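Local coordinates for protein Two-component sensor histidine kinase (Nostoc sp., PDB 6OZB) that probably senses light through a bilin-binding GAF domain, seen here holding phycoerythrobilin, and passes the signal on as a two-component histidine kinase of the cyanobacterial phytochrome family, at residues 41-46 with 50-55; 106-111 with 171-176; 152-157 with 182-187. The protein carries 1 engineered substitution. One frame throughout, in Å; residues are numbered along the deposited sequence. Where two conformers were deposited one is given.

How the contacts relate
All three contacts lie in one GAF domain. In contacts 1 and 3, helices 32-47 and 178-201 lie side by side on one face of the antiparallel sheet, while the opposite face looks toward phycoerythrobilin. Their centres are about 12 Å apart, and V43 CG2 meets I187 CG2 at 3.9 Å. Both contacts also reach the bilin, through M53 and Y55 in contact 1 and V153 in contact 3. Contact 2 joins two loops that follow strands 102-106 and 161-170, its centre about 18 and 19 Å from those of contacts 1 and 3. D50 OD2 and S171 OG, 2.7 Å apart, tie it to contact 1; V176 CG2, 3.8 Å from V152 CG2, packs it against contact 3.

Contact 1 of 3, residues 41-46 with 50-55; sequences AEVRAL and DRVMIY. With PEB (phycoerythrobilin), chain F.
D50, whose backbone O lies 4.3 Å from R44 CD, has its carboxylate oxygen OD2 hydrogen-bonded to S171 OG, beyond this contact. Here helix 32-47 of the GAF fold packs on the strand that follows it, 51-57; D50 and R51, at the start of that strand, form a classic beta bulge opposite H169. V52 is the residue that meets the helix. Its CG2 methyl sits against the R44 stem, 3.8 Å from R44 CG and equally close to the CA, so the aliphatic part of the arginine does the packing. Bends at chi2 (-139°) and chi3 (61°) then carry the guanidinium aside, where NH1 bonds to T49 O; NH1 lies 6.0 Å from D50 OD1, too far for a salt bridge. The other V52 methyl, CG1, touches V43 CG1 at 4.0 Å, the two valines crossing at about a right angle. R51 points away from the helix, and its NH2 bonds to H169 ND1 and its NH1 to P76 O. M53 and Y55 serve the bilin pocket instead: M53 CE reaches phycoerythrobilin CBD at 3.8 Å, and the bilin methyl CMD stands obliquely to the Y55 ring, 3.9 Å from CZ.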
loop_
_atom_site.group_PDB
_atom_site.type_symbol
_atom_site.label_atom_id
_atom_site.label_comp_id
_atom_site.label_asym_id
_atom_site.label_seq_id
_atom_site.Cartn_x
_atom_site.Cartn_y
_atom_site.Cartn_z
ATOM N N ALA C 41 29.488 6.486 -10.623
ATOM C CA ALA C 41 30.213 5.353 -10.019
ATOM C C ALA C 41 30.194 5.396 -8.493
ATOM O O ALA C 41 30.104 4.370 -7.821
ATOM C CB ALA C 41 31.659 5.300 -10.511
ATOM N N GLU C 42 30.316 6.595 -7.945
ATOM C CA GLU C 42 30.292 6.761 -6.498
ATOM C C GLU C 42 28.872 6.505 -5.993
ATOM O O GLU C 42 28.668 5.907 -4.954
ATOM C CB GLU C 42 30.838 8.159 -6.173
ATOM C CG GLU C 42 32.326 8.171 -6.534
ATOM C CD GLU C 42 32.995 9.518 -6.425
ATOM O OE1 GLU C 42 32.298 10.512 -6.135
ATOM O OE2 GLU C 42 34.242 9.582 -6.596
ATOM N N VAL C 43 27.879 6.893 -6.764
ATOM C CA VAL C 43 26.503 6.612 -6.344
ATOM C C VAL C 43 26.213 5.113 -6.332
ATOM O O VAL C 43 25.568 4.592 -5.411
ATOM C CB VAL C 43 25.481 7.363 -7.215
ATOM C CG1 VAL C 43 24.051 6.952 -6.866
ATOM C CG2 VAL C 43 25.647 8.851 -6.980
ATOM N N ARG C 44 26.714 4.392 -7.325
ATOM C CA ARG C 44 26.439 2.958 -7.394
ATOM C C ARG C 44 27.057 2.276 -6.199
ATOM O O ARG C 44 26.456 1.400 -5.590
ATOM C CB ARG C 44 26.977 2.345 -8.689
ATOM C CG ARG C 44 26.373 0.973 -9.006
ATOM C CD ARG C 44 27.408 -0.017 -9.533
ATOM N NE ARG C 44 28.456 -0.241 -8.548
ATOM C CZ ARG C 44 28.371 -1.048 -7.493
ATOM N NH1 ARG C 44 27.267 -1.746 -7.219
ATOM N NH2 ARG C 44 29.422 -1.152 -6.689
ATOM N N ALA C 45 28.270 2.697 -5.855
ATOM C CA ALA C 45 28.959 2.112 -4.730
ATOM C C ALA C 45 28.172 2.357 -3.449
ATOM O O ALA C 45 28.088 1.490 -2.586
ATOM C CB ALA C 45 30.353 2.677 -4.621
ATOM N N LEU C 46 27.580 3.539 -3.329
ATOM C CA LEU C 46 26.776 3.868 -2.150
ATOM C C LEU C 46 25.532 3.004 -2.038
ATOM O O LEU C 46 25.234 2.481 -0.982
ATOM C CB LEU C 46 26.369 5.343 -2.175
ATOM C CG LEU C 46 25.461 5.812 -1.039
ATOM C CD1 LEU C 46 26.184 5.779 0.270
ATOM C CD2 LEU C 46 24.999 7.219 -1.341
ATOM N N ASP C 50 23.045 -3.064 -9.002
ATOM C CA ASP C 50 23.772 -3.575 -10.162
ATOM C C ASP C 50 24.030 -2.536 -11.238
ATOM O O ASP C 50 25.001 -2.662 -11.952
ATOM C CB ASP C 50 23.028 -4.734 -10.810
ATOM C CG ASP C 50 22.964 -5.988 -9.942
ATOM O OD1 ASP C 50 23.923 -6.284 -9.186
ATOM O OD2 ASP C 50 21.924 -6.697 -10.053
ATOM N N ARG C 51 23.137 -1.550 -11.382
ATOM C CA ARG C 51 23.242 -0.568 -12.473
ATOM C C ARG C 51 22.613 0.740 -12.032
ATOM O O ARG C 51 21.446 0.764 -11.646
ATOM C CB ARG C 51 22.567 -1.105 -13.753
ATOM C CG ARG C 51 22.541 -0.136 -14.965
ATOM C CD ARG C 51 22.125 -0.830 -16.273
ATOM N NE ARG C 51 20.721 -1.247 -16.259
ATOM C CZ ARG C 51 20.177 -2.121 -17.097
ATOM N NH1 ARG C 51 20.900 -2.710 -18.043
ATOM N NH2 ARG C 51 18.893 -2.432 -16.969
ATOM N N VAL C 52 23.412 1.813 -12.048
ATOM C CA VAL C 52 22.929 3.166 -11.770
ATOM C C VAL C 52 23.202 3.990 -13.011
ATOM O O VAL C 52 24.268 3.880 -13.602
ATOM C CB VAL C 52 23.601 3.780 -10.545
ATOM C CG1 VAL C 52 23.240 5.247 -10.369
ATOM C CG2 VAL C 52 23.191 2.993 -9.311
ATOM N N MET C 53 22.214 4.779 -13.419
ATOM C CA MET C 53 22.305 5.592 -14.638
ATOM C C MET C 53 21.803 6.993 -14.388
ATOM O O MET C 53 20.954 7.204 -13.525
ATOM C CB MET C 53 21.492 4.965 -15.751
ATOM C CG MET C 53 21.898 3.552 -16.065
ATOM S SD MET C 53 20.748 2.811 -17.220
ATOM C CE MET C 53 19.305 2.736 -16.200
ATOM N N ILE C 54 22.334 7.951 -15.146
ATOM C CA ILE C 54 21.709 9.256 -15.222
ATOM C C ILE C 54 21.165 9.401 -16.641
ATOM O O ILE C 54 21.859 9.139 -17.638
ATOM C CB ILE C 54 22.690 10.369 -14.828
ATOM C CG1 ILE C 54 22.973 10.224 -13.330
ATOM C CG2 ILE C 54 22.101 11.749 -15.169
ATOM C CD1 ILE C 54 23.814 11.264 -12.736
ATOM N N TYR C 55 19.893 9.744 -16.698
ATOM C CA TYR C 55 19.102 9.834 -17.917
ATOM C C TYR C 55 18.816 11.312 -18.152
ATOM O O TYR C 55 18.353 11.974 -17.249
ATOM C CB TYR C 55 17.812 9.023 -17.736
ATOM C CG TYR C 55 16.912 8.901 -18.903
ATOM C CD1 TYR C 55 17.195 8.035 -19.960
ATOM C CD2 TYR C 55 15.726 9.602 -18.940
ATOM C CE1 TYR C 55 16.344 7.922 -21.024
ATOM C CE2 TYR C 55 14.865 9.473 -19.985
ATOM C CZ TYR C 55 15.173 8.640 -21.033
ATOM O OH TYR C 55 14.299 8.519 -22.090
HETATM C CHC PEB F . 11.109 4.570 -18.103
HETATM N NC PEB F . 8.727 4.389 -17.273
HETATM C C1C PEB F . 7.952 4.808 -16.235
HETATM C C2C PEB F . 8.709 5.543 -15.358
HETATM C C3C PEB F . 9.993 5.599 -15.856
HETATM C C4C PEB F . 9.989 4.869 -17.066
HETATM C CMC PEB F . 11.091 6.364 -15.140
HETATM C CAC PEB F . 8.125 6.171 -14.048
HETATM C CBC PEB F . 7.919 5.108 -12.981
HETATM C CGC PEB F . 9.250 4.806 -12.342
HETATM O O1C PEB F . 9.885 5.753 -11.797
HETATM O O2C PEB F . 9.719 3.629 -12.338
HETATM N ND PEB F . 12.814 3.849 -16.529
HETATM C C1D PEB F . 12.435 4.862 -17.599
HETATM C C2D PEB F . 13.415 4.614 -18.646
HETATM C C3D PEB F . 14.266 3.582 -18.313
HETATM C C4D PEB F . 13.983 3.070 -17.023
HETATM C CMD PEB F . 13.396 5.357 -20.009
HETATM C CAD PEB F . 15.316 2.999 -19.276
HETATM C CBD PEB F . 16.559 2.697 -18.790
HETATM O OD PEB F . 14.559 2.183 -16.410
HETATM N NA PEB F . 6.239 2.045 -20.979
HETATM C C1A PEB F . 6.746 1.525 -22.201
HETATM C C2A PEB F . 5.612 1.342 -23.175
HETATM C C3A PEB F . 4.343 1.812 -22.480
HETATM C C4A PEB F . 4.809 2.249 -21.078
HETATM C CMA PEB F . 5.866 2.073 -24.530
HETATM C CBA PEB F . 2.674 0.246 -23.652
HETATM O OA PEB F . 7.926 1.295 -22.406
HETATM C CHA PEB F . 3.936 2.649 -20.109
HETATM C CAA PEB F . 3.194 0.813 -22.318
HETATM N NB PEB F . 5.719 3.567 -18.291
HETATM C C1B PEB F . 4.383 3.157 -18.741
HETATM C C2B PEB F . 3.416 3.315 -17.681
HETATM C C3B PEB F . 4.126 3.816 -16.544
HETATM C C4B PEB F . 5.581 3.996 -16.891
HETATM C CHB PEB F . 6.478 4.490 -15.977
HETATM C CMB PEB F . 1.957 3.006 -17.789
HETATM C CAB PEB F . 3.529 4.129 -15.187
HETATM C CBB PEB F . 3.766 2.952 -14.266
HETATM C CGB PEB F . 2.989 3.283 -12.990
HETATM O O1B PEB F . 3.368 4.279 -12.304
HETATM O O2B PEB F . 1.987 2.600 -12.666
#

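Contact 2 of 3, residues 106-111 with 171-176; sequences DVATGM and SENRTV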
loop_
_atom_site.group_PDB
_atom_site.type_symbol
_atom_site.label_atom_id
_atom_site.label_comp_id
_atom_site.label_asym_id
_atom_site.label_seq_id
_atom_site.Cartn_x
_atom_site.Cartn_y
_atom_site.Cartn_z
ATOM N N ASP C 106 8.650 -2.642 -7.257
ATOM C CA ASP C 106 8.950 -3.947 -6.721
ATOM C C ASP C 106 8.255 -4.969 -7.612
ATOM O O ASP C 106 7.041 -5.203 -7.517
ATOM C CB ASP C 106 8.495 -4.027 -5.276
ATOM C CG ASP C 106 8.943 -5.303 -4.600
ATOM O OD1 ASP C 106 10.065 -5.315 -4.046
ATOM O OD2 ASP C 106 8.154 -6.275 -4.601
ATOM N N VAL C 107 9.023 -5.550 -8.515
ATOM C CA VAL C 107 8.442 -6.441 -9.511
ATOM C C VAL C 107 7.764 -7.650 -8.886
ATOM O O VAL C 107 6.669 -8.051 -9.325
ATOM C CB VAL C 107 9.529 -6.878 -10.518
ATOM C CG1 VAL C 107 9.023 -7.937 -11.444
ATOM C CG2 VAL C 107 10.000 -5.661 -11.336
ATOM N N ALA C 108 8.372 -8.233 -7.858
ATOM C CA ALA C 108 7.802 -9.432 -7.231
ATOM C C ALA C 108 6.385 -9.238 -6.721
ATOM O O ALA C 108 5.587 -10.140 -6.839
ATOM C CB ALA C 108 8.670 -9.900 -6.077
ATOM N N THR C 109 6.079 -8.088 -6.140
ATOM C CA THR C 109 4.732 -7.817 -5.609
ATOM C C THR C 109 3.831 -7.094 -6.610
ATOM O O THR C 109 2.619 -6.956 -6.381
ATOM C CB THR C 109 4.773 -6.964 -4.331
ATOM O OG1 THR C 109 5.396 -5.694 -4.602
ATOM C CG2 THR C 109 5.478 -7.699 -3.227
ATOM N N GLY C 110 4.423 -6.600 -7.692
ATOM C CA GLY C 110 3.682 -5.835 -8.691
ATOM C C GLY C 110 3.267 -4.463 -8.213
ATOM O O GLY C 110 2.279 -3.904 -8.707
ATOM N N MET C 111 4.022 -3.916 -7.262
ATOM C CA MET C 111 3.674 -2.647 -6.634
ATOM C C MET C 111 4.718 -1.563 -6.921
ATOM O O MET C 111 5.899 -1.845 -7.105
ATOM C CB MET C 111 3.519 -2.806 -5.128
ATOM C CG MET C 111 2.582 -3.926 -4.701
ATOM S SD MET C 111 0.831 -3.615 -5.073
ATOM C CE MET C 111 0.389 -2.395 -3.820
ATOM N N SER C 171 19.044 -6.567 -10.237
ATOM C CA SER C 171 18.599 -7.848 -10.810
ATOM C C SER C 171 17.917 -8.767 -9.793
ATOM O O SER C 171 17.384 -9.832 -10.149
ATOM C CB SER C 171 19.790 -8.602 -11.414
ATOM O OG SER C 171 20.659 -9.082 -10.399
ATOM N N GLU C 172 17.923 -8.347 -8.534
ATOM C CA GLU C 172 17.342 -9.130 -7.469
ATOM C C GLU C 172 16.377 -8.319 -6.643
ATOM O O GLU C 172 16.477 -7.090 -6.560
ATOM C CB GLU C 172 18.456 -9.680 -6.587
ATOM C CG GLU C 172 19.342 -10.653 -7.367
ATOM C CD GLU C 172 20.435 -11.291 -6.543
ATOM O OE1 GLU C 172 20.543 -10.990 -5.335
ATOM O OE2 GLU C 172 21.200 -12.092 -7.121
ATOM N N ASN C 173 15.452 -9.035 -6.024
ATOM C CA ASN C 173 14.454 -8.410 -5.159
ATOM C C ASN C 173 15.124 -7.633 -4.036
ATOM O O ASN C 173 16.113 -8.070 -3.445
ATOM C CB ASN C 173 13.506 -9.463 -4.554
ATOM C CG ASN C 173 12.843 -10.345 -5.606
ATOM O OD1 ASN C 173 12.903 -11.577 -5.532
ATOM N ND2 ASN C 173 12.200 -9.720 -6.578
ATOM N N ARG C 174 14.610 -6.451 -3.737
ATOM C CA ARG C 174 15.080 -5.809 -2.523
ATOM C C ARG C 174 14.048 -4.857 -1.982
ATOM O O ARG C 174 13.086 -4.532 -2.667
ATOM C CB ARG C 174 16.401 -5.099 -2.753
ATOM C CG ARG C 174 16.390 -4.091 -3.830
ATOM C CD ARG C 174 17.804 -3.537 -3.985
ATOM N NE ARG C 174 17.820 -2.204 -4.538
ATOM C CZ ARG C 174 18.001 -1.096 -3.825
ATOM N NH1 ARG C 174 18.180 -1.153 -2.508
ATOM N NH2 ARG C 174 18.001 0.073 -4.444
ATOM N N THR C 175 14.220 -4.505 -0.716
ATOM C CA THR C 175 13.383 -3.498 -0.062
ATOM C C THR C 175 14.106 -2.174 -0.106
ATOM O O THR C 175 15.329 -2.134 -0.065
ATOM C CB THR C 175 13.073 -3.850 1.389
ATOM O OG1 THR C 175 14.301 -3.954 2.100
ATOM C CG2 THR C 175 12.303 -5.157 1.480
ATOM N N VAL C 176 13.353 -1.084 -0.165
ATOM C CA VAL C 176 13.951 0.228 -0.208
ATOM C C VAL C 176 13.382 1.062 0.910
ATOM O O VAL C 176 12.167 1.189 1.054
ATOM C CB VAL C 176 13.714 0.915 -1.592
ATOM C CG1 VAL C 176 14.309 2.320 -1.611
ATOM C CG2 VAL C 176 14.270 0.075 -2.704
HETATM O O HOH W 1 11.099 -2.793 -3.277
HETATM O O HOH W 2 12.310 -5.504 -5.370
#
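D106 faces R174 across two waters, and its carboxylate divides its work between the two segments. OD1 is only 3.4 Å from R174 O; both are acceptors, so the protons that reconcile them come from solvent. Water 1 donates to D106 OD1 at 2.8 Å and to R174 O at 2.7 Å, bridging the pair. Water 2 accepts from R174 N at 3.0 Å and lies close to OD1 as well, although other acceptors compete for its protons. The second oxygen, OD2, turns back into its own loop, where T109 grips it twice: the backbone N at 3.2 Å and OG1 at 2.8 Å. Both donors come on the anti side but from opposite faces of the carboxylate plane, which should hold the group against rotation. Placing CG trans to the D106 nitrogen, chi1 -172° sends OD1 toward R174 and OD2 back to T109. D106 also packs against P134 of a second subunit.

V107 continues the backbone pairing to K149. A108 then turns its methyl toward the N173 side chain, CB lying 3.6 Å from ND2, a touch left doubtful because N173 was modelled in two conformers. T109 meets T109 of the second subunit. G110 takes a positive phi of 71°. M111 closes the loop, pairing its O with D106 N at 2.9 Å, and packs against M111 of the second subunit, so the loop lies at a subunit interface. On the second segment, the R174 guanidinium swings away to a salt bridge with E180, with V176 CG2 above one face, toward the rim. The first segment is thus the turn of a beta hairpin formed by strands 102-106 and 111-115, combining an Asx motif at D106 with a G1 beta bulge at G110 and M111.

Contact 3 of 3, residues 152-157 with 182-187; sequences VVAPIF and EAMQMI. With PEB (phycoerythrobilin), chain F.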
loop_
_atom_site.group_PDB
_atom_site.type_symbol
_atom_site.label_atom_id
_atom_site.label_comp_id
_atom_site.label_asym_id
_atom_site.label_seq_id
_atom_site.Cartn_x
_atom_site.Cartn_y
_atom_site.Cartn_z
ATOM N N VAL C 152 14.541 2.105 -8.821
ATOM C CA VAL C 152 14.320 3.295 -7.994
ATOM C C VAL C 152 14.701 4.500 -8.825
ATOM O O VAL C 152 15.805 4.532 -9.392
ATOM C CB VAL C 152 15.144 3.289 -6.693
ATOM C CG1 VAL C 152 14.806 4.520 -5.832
ATOM C CG2 VAL C 152 14.891 2.042 -5.885
ATOM N N VAL C 153 13.787 5.467 -8.919
ATOM C CA VAL C 153 13.993 6.659 -9.752
ATOM C C VAL C 153 13.733 7.933 -8.965
ATOM O O VAL C 153 12.738 8.046 -8.276
ATOM C CB VAL C 153 13.072 6.620 -10.968
ATOM C CG1 VAL C 153 13.156 7.895 -11.782
ATOM C CG2 VAL C 153 13.437 5.413 -11.846
ATOM N N ALA C 154 14.653 8.888 -9.071
ATOM C CA ALA C 154 14.439 10.230 -8.546
ATOM C C ALA C 154 14.737 11.257 -9.638
ATOM O O ALA C 154 15.771 11.152 -10.315
ATOM C CB ALA C 154 15.324 10.485 -7.347
ATOM N N PRO C 155 13.854 12.238 -9.814
ATOM C CA PRO C 155 14.037 13.242 -10.861
ATOM C C PRO C 155 15.110 14.242 -10.513
ATOM O O PRO C 155 15.313 14.549 -9.342
ATOM C CB PRO C 155 12.672 13.922 -10.948
ATOM C CG PRO C 155 12.098 13.765 -9.607
ATOM C CD PRO C 155 12.578 12.439 -9.096
ATOM N N ILE C 156 15.748 14.756 -11.556
ATOM C CA ILE C 156 16.731 15.827 -11.465
ATOM C C ILE C 156 16.138 17.066 -12.118
ATOM O O ILE C 156 15.690 17.029 -13.287
ATOM C CB ILE C 156 18.027 15.432 -12.172
ATOM C CG1 ILE C 156 18.584 14.115 -11.623
ATOM C CG2 ILE C 156 19.084 16.529 -12.088
ATOM C CD1 ILE C 156 19.641 13.494 -12.535
ATOM N N PHE C 157 16.161 18.182 -11.394
ATOM C CA PHE C 157 15.616 19.435 -11.904
ATOM C C PHE C 157 16.733 20.439 -12.104
ATOM O O PHE C 157 17.770 20.372 -11.452
ATOM C CB PHE C 157 14.552 20.002 -10.967
ATOM C CG PHE C 157 13.243 19.271 -11.029
ATOM C CD1 PHE C 157 13.039 18.134 -10.291
ATOM C CD2 PHE C 157 12.226 19.706 -11.858
ATOM C CE1 PHE C 157 11.855 17.452 -10.371
ATOM C CE2 PHE C 157 11.031 19.025 -11.928
ATOM C CZ PHE C 157 10.853 17.893 -11.189
ATOM N N GLU C 182 16.105 9.279 0.725
ATOM C CA GLU C 182 16.602 10.564 1.207
ATOM C C GLU C 182 18.004 10.776 0.637
ATOM O O GLU C 182 18.336 11.874 0.210
ATOM C CB GLU C 182 16.591 10.611 2.740
ATOM C CG GLU C 182 17.205 11.865 3.341
ATOM C CD GLU C 182 17.307 11.795 4.858
ATOM O OE1 GLU C 182 16.409 11.202 5.495
ATOM O OE2 GLU C 182 18.296 12.324 5.409
ATOM N N ALA C 183 18.816 9.721 0.612
ATOM C CA ALA C 183 20.147 9.788 0.013
ATOM C C ALA C 183 20.095 10.147 -1.461
ATOM O O ALA C 183 20.838 11.011 -1.917
ATOM C CB ALA C 183 20.876 8.473 0.190
ATOM N N MET C 184 19.231 9.475 -2.211
ATOM C CA MET C 184 19.063 9.776 -3.626
ATOM C C MET C 184 18.623 11.221 -3.821
ATOM O O MET C 184 19.053 11.895 -4.762
ATOM C CB MET C 184 18.072 8.786 -4.256
ATOM C CG MET C 184 18.699 7.440 -4.410
ATOM S SD MET C 184 17.572 6.288 -5.149
ATOM C CE MET C 184 17.696 6.732 -6.876
ATOM N N GLN C 185 17.795 11.712 -2.913
ATOM C CA GLN C 185 17.245 13.069 -3.043
ATOM C C GLN C 185 18.345 14.107 -2.860
ATOM O O GLN C 185 18.403 15.105 -3.578
ATOM C CB GLN C 185 16.126 13.317 -2.045
ATOM C CG GLN C 185 15.422 14.701 -2.252
ATOM C CD GLN C 185 14.742 14.792 -3.597
ATOM O OE1 GLN C 185 13.928 13.947 -3.939
ATOM N NE2 GLN C 185 15.104 15.792 -4.386
ATOM N N MET C 186 19.225 13.876 -1.900
ATOM C CA MET C 186 20.337 14.794 -1.673
ATOM C C MET C 186 21.292 14.768 -2.870
ATOM O O MET C 186 21.839 15.789 -3.259
ATOM C CB MET C 186 21.064 14.465 -0.372
ATOM C CG MET C 186 20.207 14.567 0.860
ATOM S SD MET C 186 21.219 14.598 2.344
ATOM C CE MET C 186 22.662 13.643 1.851
ATOM N N ILE C 187 21.503 13.591 -3.435
ATOM C CA ILE C 187 22.355 13.464 -4.607
ATOM C C ILE C 187 21.780 14.202 -5.818
ATOM O O ILE C 187 22.510 14.923 -6.514
ATOM C CB ILE C 187 22.591 11.984 -4.973
ATOM C CG1 ILE C 187 23.474 11.358 -3.882
ATOM C CG2 ILE C 187 23.233 11.848 -6.328
ATOM C CD1 ILE C 187 23.373 9.812 -3.800
HETATM C CHC PEB F . 11.109 4.570 -18.103
HETATM N NC PEB F . 8.727 4.389 -17.273
HETATM C C1C PEB F . 7.952 4.808 -16.235
HETATM C C2C PEB F . 8.709 5.543 -15.358
HETATM C C3C PEB F . 9.993 5.599 -15.856
HETATM C C4C PEB F . 9.989 4.869 -17.066
HETATM C CMC PEB F . 11.091 6.364 -15.140
HETATM C CAC PEB F . 8.125 6.171 -14.048
HETATM C CBC PEB F . 7.919 5.108 -12.981
HETATM C CGC PEB F . 9.250 4.806 -12.342
HETATM O O1C PEB F . 9.885 5.753 -11.797
HETATM O O2C PEB F . 9.719 3.629 -12.338
HETATM N ND PEB F . 12.814 3.849 -16.529
HETATM C C1D PEB F . 12.435 4.862 -17.599
HETATM C C2D PEB F . 13.415 4.614 -18.646
HETATM C C3D PEB F . 14.266 3.582 -18.313
HETATM C C4D PEB F . 13.983 3.070 -17.023
HETATM C CMD PEB F . 13.396 5.357 -20.009
HETATM C CAD PEB F . 15.316 2.999 -19.276
HETATM C CBD PEB F . 16.559 2.697 -18.790
HETATM O OD PEB F . 14.559 2.183 -16.410
HETATM N NA PEB F . 6.239 2.045 -20.979
HETATM C C1A PEB F . 6.746 1.525 -22.201
HETATM C C2A PEB F . 5.612 1.342 -23.175
HETATM C C3A PEB F . 4.343 1.812 -22.480
HETATM C C4A PEB F . 4.809 2.249 -21.078
HETATM C CMA PEB F . 5.866 2.073 -24.530
HETATM C CBA PEB F . 2.674 0.246 -23.652
HETATM O OA PEB F . 7.926 1.295 -22.406
HETATM C CHA PEB F . 3.936 2.649 -20.109
HETATM C CAA PEB F . 3.194 0.813 -22.318
HETATM N NB PEB F . 5.719 3.567 -18.291
HETATM C C1B PEB F . 4.383 3.157 -18.741
HETATM C C2B PEB F . 3.416 3.315 -17.681
HETATM C C3B PEB F . 4.126 3.816 -16.544
HETATM C C4B PEB F . 5.581 3.996 -16.891
HETATM C CHB PEB F . 6.478 4.490 -15.977
HETATM C CMB PEB F . 1.957 3.006 -17.789
HETATM C CAB PEB F . 3.529 4.129 -15.187
HETATM C CBB PEB F . 3.766 2.952 -14.266
HETATM C CGB PEB F . 2.989 3.283 -12.990
HETATM O O1B PEB F . 3.368 4.279 -12.304
HETATM O O2B PEB F . 1.987 2.600 -12.666
HETATM O O HOH W 3 14.207 16.171 -7.369
#
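V152 and M184 carry the apolar part of this contact, in which strand 150-158 of the GAF sheet receives a methionine from helix 178-201. V152 CG1 presses on the M184 sulfur, SD, at 3.4 Å, a tight approach. M184 leaves the helix extended (chi2 180°) and then bends at chi3 (79°), which turns the CE methyl onto the strand backbone. There CE is 3.8 Å from V152 O and 4.3 Å from A154 N, with A154 CB a little farther off at 4.5 Å. One methionine end therefore spans the two residues that point to the helix, while V153 between them points away.

The polar part runs through a single water. Water 3 donates to P155 O at 2.8 Å and accepts from Q185 NE2 at 3.1 Å, and it lies in the plane of the F157 ring at its edge. The Q185 amide is held at both of its ends: OE1 takes a hydrogen bond from R102 NH1, and NE2 also reaches D189 OD1.

Ligand contacts come from the other face of the strand, where V153 is part of the phycoerythrobilin pocket. Its CB approaches the propionate oxygen O1C at 3.4 Å, and CG2 follows at 3.6 Å; this is packing of a valine against a carboxylate.

Strand 150-158 runs between strands 102-106 and 161-170. M184 also touches L166 on the latter, and helix 12-27 borders helix 178-201 through A183 and M186.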